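Local coordinates for Non-structural polyprotein (Sindbis virus, PDB 4GUA), which is the alphavirus precursor that supplies replication proteins, joining a cysteine protease that processes the polyprotein to a macro domain and a zinc-binding domain, at residues V446-G454 against L463-T471. Numbering follows the deposited sequence.
Sequences VAIPLLSTG and LEVSLNCLT
I448, on strand 445-448, meets L470 tip to tip, CD1 of I448 lying 4.0 Å from CD1 of L470. Two residues on, L450 spreads its two methyls along the helix. L450 CD2 lands 3.7 Å from L470 CD1, the two side chains crossing at about a right angle, and also touches L467; L450 CD1 reaches the other way, 4.0 Å from L463 CG. With CG anti to the carbonyl carbon (chi1 -64°), the L450 side chain bends over the helix.

The polar element comes next, inside the type II turn L450-T453. S466 OG donates to L451 O at 2.6 Å, in the carbonyl plane and on a lone pair, with a C=O...O angle of 135°. Y431 of helix 420-440 hydrogen-bonds both this hydroxyl and L451 N. T453 then lays CG2 against CB of S466 at 3.7 Å, while its OG1 bonds back to L450 O at 3.1 Å, bracing the turn.

In this beta-alpha-beta unit of the macro domain, the turn leaving the strand is thus fastened to the following helix by a leucine-isoleucine patch and one buried serine. That serine satisfies the L451 carbonyl within a buried contact, and probably helps hold the turn and the residue after it, where the S452 and G454 amides weakly bind a MES sulfonate, probably from the crystallisation liquor but possibly marking a pocket.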
ATOM      1  N   VAL A 446       7.782  -1.333  22.740  1.00 59.09           N
ATOM      2  CA  VAL A 446       8.748  -0.256  22.670  1.00 61.34           C
ATOM      3  C   VAL A 446       8.426   0.830  23.687  1.00 65.71           C
ATOM      4  O   VAL A 446       7.276   1.242  23.821  1.00 70.40           O
ATOM      5  CB  VAL A 446       8.818   0.327  21.239  1.00 55.86           C
ATOM      6  CG1 VAL A 446       7.436   0.689  20.747  1.00 55.85           C
ATOM      7  CG2 VAL A 446       9.737   1.534  21.196  1.00 60.26           C
ATOM      8  N   ALA A 447       9.442   1.256  24.433  1.00 66.01           N
ATOM      9  CA  ALA A 447       9.310   2.398  25.329  1.00 68.65           C
ATOM     10  C   ALA A 447       9.801   3.613  24.585  1.00 70.54           C
ATOM     11  O   ALA A 447      10.897   3.594  24.028  1.00 69.70           O
ATOM     12  CB  ALA A 447      10.130   2.194  26.585  1.00 70.61           C
ATOM     13  N   ILE A 448       9.000   4.671  24.582  1.00 75.23           N
ATOM     14  CA  ILE A 448       9.338   5.858  23.814  1.00 73.02           C
ATOM     15  C   ILE A 448       8.906   7.134  24.539  1.00 73.29           C
ATOM     16  O   ILE A 448       7.848   7.174  25.164  1.00 72.71           O
ATOM     17  CB  ILE A 448       8.674   5.765  22.432  1.00 73.85           C
ATOM     18  CG1 ILE A 448       8.900   7.033  21.622  1.00 78.40           C
ATOM     19  CG2 ILE A 448       7.186   5.494  22.578  1.00 77.56           C
ATOM     20  CD1 ILE A 448       8.438   6.894  20.195  1.00 81.52           C
ATOM     21  N   PRO A 449       9.736   8.183  24.470  1.00 79.52           N
ATOM     22  CA  PRO A 449       9.387   9.489  25.027  1.00 84.60           C
ATOM     23  C   PRO A 449       8.747  10.365  23.963  1.00 83.99           C
ATOM     24  O   PRO A 449       8.681   9.942  22.812  1.00 88.92           O
ATOM     25  CB  PRO A 449      10.750  10.051  25.414  1.00 85.45           C
ATOM     26  CG  PRO A 449      11.643   9.545  24.342  1.00 83.98           C
ATOM     27  CD  PRO A 449      11.125   8.167  23.981  1.00 83.27           C
ATOM     28  N   LEU A 450       8.316  11.570  24.314  1.00 75.50           N
ATOM     29  CA  LEU A 450       7.765  12.460  23.306  1.00 72.81           C
ATOM     30  C   LEU A 450       8.894  13.319  22.773  1.00 75.42           C
ATOM     31  O   LEU A 450       9.403  14.193  23.469  1.00 79.88           O
ATOM     32  CB  LEU A 450       6.654  13.337  23.879  1.00 72.89           C
ATOM     33  CG  LEU A 450       5.394  12.623  24.373  1.00 72.99           C
ATOM     34  CD1 LEU A 450       4.332  13.638  24.772  1.00 76.79           C
ATOM     35  CD2 LEU A 450       4.851  11.683  23.318  1.00 73.77           C
ATOM     36  N   LEU A 451       9.269  13.079  21.524  1.00 72.54           N
ATOM     37  CA  LEU A 451      10.394  13.773  20.926  1.00 66.95           C
ATOM     38  C   LEU A 451      10.124  15.265  20.815  1.00 72.44           C
ATOM     39  O   LEU A 451       8.996  15.694  20.565  1.00 69.94           O
ATOM     40  CB  LEU A 451      10.700  13.185  19.548  1.00 66.82           C
ATOM     41  CG  LEU A 451      11.066  11.695  19.549  1.00 72.40           C
ATOM     42  CD1 LEU A 451      11.326  11.190  18.139  1.00 74.72           C
ATOM     43  CD2 LEU A 451      12.286  11.433  20.424  1.00 68.88           C
ATOM     44  N   SER A 452      11.178  16.046  21.030  1.00 77.05           N
ATOM     45  CA  SER A 452      11.155  17.495  20.836  1.00 75.27           C
ATOM     46  C   SER A 452      10.205  18.230  21.766  1.00 75.24           C
ATOM     47  O   SER A 452       9.756  19.324  21.431  1.00 77.75           O
ATOM     48  CB  SER A 452      10.775  17.842  19.391  1.00 72.13           C
ATOM     49  OG  SER A 452      11.697  17.313  18.457  1.00 72.78           O
ATOM     50  N   THR A 453       9.867  17.645  22.911  1.00 77.66           N
ATOM     51  CA  THR A 453       9.075  18.380  23.894  1.00 84.97           C
ATOM     52  C   THR A 453       9.862  19.018  25.047  1.00 96.26           C
ATOM     53  O   THR A 453       9.335  19.882  25.748  1.00100.98           O
ATOM     54  CB  THR A 453       8.024  17.453  24.521  1.00 82.97           C
ATOM     55  OG1 THR A 453       8.668  16.505  25.381  1.00 85.11           O
ATOM     56  CG2 THR A 453       7.243  16.717  23.438  1.00 83.12           C
ATOM     57  N   GLY A 454      11.115  18.620  25.238  1.00103.72           N
ATOM     58  CA  GLY A 454      11.903  19.146  26.341  1.00112.36           C
ATOM     59  C   GLY A 454      12.648  20.455  26.161  1.00116.07           C
ATOM     60  O   GLY A 454      12.517  21.391  26.947  1.00126.09           O
ATOM     61  N   LEU A 463       3.333  18.875  23.396  1.00 87.65           N
ATOM     62  CA  LEU A 463       2.777  17.566  23.742  1.00 91.91           C
ATOM     63  C   LEU A 463       1.798  17.031  22.698  1.00 98.08           C
ATOM     64  O   LEU A 463       1.983  15.931  22.186  1.00 95.97           O
ATOM     65  CB  LEU A 463       2.061  17.635  25.098  1.00 92.04           C
ATOM     66  CG  LEU A 463       1.486  16.329  25.671  1.00 91.58           C
ATOM     67  CD1 LEU A 463       1.147  16.511  27.141  1.00 97.20           C
ATOM     68  CD2 LEU A 463       0.239  15.842  24.927  1.00 83.49           C
ATOM     69  N   GLU A 464       0.760  17.799  22.383  1.00105.10           N
ATOM     70  CA  GLU A 464      -0.291  17.323  21.486  1.00106.25           C
ATOM     71  C   GLU A 464       0.248  16.915  20.108  1.00101.25           C
ATOM     72  O   GLU A 464      -0.100  15.854  19.587  1.00101.22           O
ATOM     73  CB  GLU A 464      -1.376  18.395  21.332  1.00112.56           C
ATOM     74  CG  GLU A 464      -1.028  19.532  20.359  1.00123.11           C
ATOM     75  CD  GLU A 464       0.174  20.374  20.798  1.00128.39           C
ATOM     76  OE1 GLU A 464       0.742  20.104  21.878  1.00128.57           O
ATOM     77  OE2 GLU A 464       0.562  21.300  20.049  1.00128.18           O
ATOM     78  N   VAL A 465       1.116  17.750  19.538  1.00 95.66           N
ATOM     79  CA  VAL A 465       1.631  17.534  18.185  1.00 90.22           C
ATOM     80  C   VAL A 465       2.686  16.427  18.138  1.00 84.09           C
ATOM     81  O   VAL A 465       2.715  15.637  17.197  1.00 82.47           O
ATOM     82  CB  VAL A 465       2.212  18.832  17.569  1.00 83.43           C
ATOM     83  CG1 VAL A 465       3.252  19.475  18.485  1.00 88.96           C
ATOM     84  CG2 VAL A 465       2.813  18.543  16.205  1.00 79.29           C
ATOM     85  N   SER A 466       3.566  16.383  19.131  1.00 80.68           N
ATOM     86  CA  SER A 466       4.550  15.309  19.217  1.00 78.20           C
ATOM     87  C   SER A 466       3.843  13.967  19.370  1.00 75.75           C
ATOM     88  O   SER A 466       4.263  12.960  18.798  1.00 78.97           O
ATOM     89  CB  SER A 466       5.503  15.534  20.391  1.00 81.35           C
ATOM     90  OG  SER A 466       6.584  14.618  20.349  1.00 80.27           O
ATOM     91  N   LEU A 467       2.772  13.963  20.157  1.00 70.04           N
ATOM     92  CA  LEU A 467       2.007  12.753  20.433  1.00 65.96           C
ATOM     93  C   LEU A 467       1.253  12.316  19.188  1.00 67.75           C
ATOM     94  O   LEU A 467       1.103  11.122  18.915  1.00 62.76           O
ATOM     95  CB  LEU A 467       1.016  12.992  21.568  1.00 64.02           C
ATOM     96  CG  LEU A 467       0.059  11.835  21.871  1.00 65.77           C
ATOM     97  CD1 LEU A 467       0.817  10.541  22.184  1.00 66.20           C
ATOM     98  CD2 LEU A 467      -0.890  12.207  23.011  1.00 66.63           C
ATOM     99  N   ASN A 468       0.763  13.294  18.436  1.00 78.34           N
ATOM    100  CA  ASN A 468       0.056  12.996  17.205  1.00 85.61           C
ATOM    101  C   ASN A 468       0.990  12.359  16.179  1.00 80.86           C
ATOM    102  O   ASN A 468       0.604  11.432  15.472  1.00 83.55           O
ATOM    103  CB  ASN A 468      -0.596  14.249  16.625  1.00 88.86           C
ATOM    104  CG  ASN A 468      -1.329  13.964  15.337  1.00 91.59           C
ATOM    105  OD1 ASN A 468      -2.368  13.301  15.340  1.00 87.50           O
ATOM    106  ND2 ASN A 468      -0.785  14.445  14.221  1.00 95.28           N
ATOM    107  N   CYS A 469       2.214  12.862  16.092  1.00 70.10           N
ATOM    108  CA  CYS A 469       3.201  12.267  15.205  1.00 70.99           C
ATOM    109  C   CYS A 469       3.566  10.861  15.673  1.00 73.47           C
ATOM    110  O   CYS A 469       3.759   9.952  14.864  1.00 76.55           O
ATOM    111  CB  CYS A 469       4.457  13.132  15.145  1.00 74.06           C
ATOM    112  SG  CYS A 469       4.215  14.745  14.382  1.00 81.61           S
ATOM    113  N   LEU A 470       3.659  10.689  16.985  1.00 71.47           N
ATOM    114  CA  LEU A 470       3.997   9.396  17.561  1.00 71.12           C
ATOM    115  C   LEU A 470       2.998   8.321  17.129  1.00 72.39           C
ATOM    116  O   LEU A 470       3.394   7.273  16.613  1.00 71.42           O
ATOM    117  CB  LEU A 470       4.038   9.502  19.088  1.00 72.88           C
ATOM    118  CG  LEU A 470       4.548   8.281  19.854  1.00 70.12           C
ATOM    119  CD1 LEU A 470       5.075   8.702  21.211  1.00 68.57           C
ATOM    120  CD2 LEU A 470       3.457   7.233  20.014  1.00 70.39           C
ATOM    121  N   THR A 471       1.709   8.574  17.346  1.00 71.96           N
ATOM    122  CA  THR A 471       0.682   7.585  17.014  1.00 69.57           C
ATOM    123  C   THR A 471       0.519   7.429  15.506  1.00 64.84           C
ATOM    124  O   THR A 471       0.275   6.326  15.020  1.00 63.82           O
ATOM    125  CB  THR A 471      -0.699   7.918  17.643  1.00 68.77           C
ATOM    126  OG1 THR A 471      -1.152   9.195  17.188  1.00 70.85           O
ATOM    127  CG2 THR A 471      -0.615   7.923  19.158  1.00 71.44           C
TER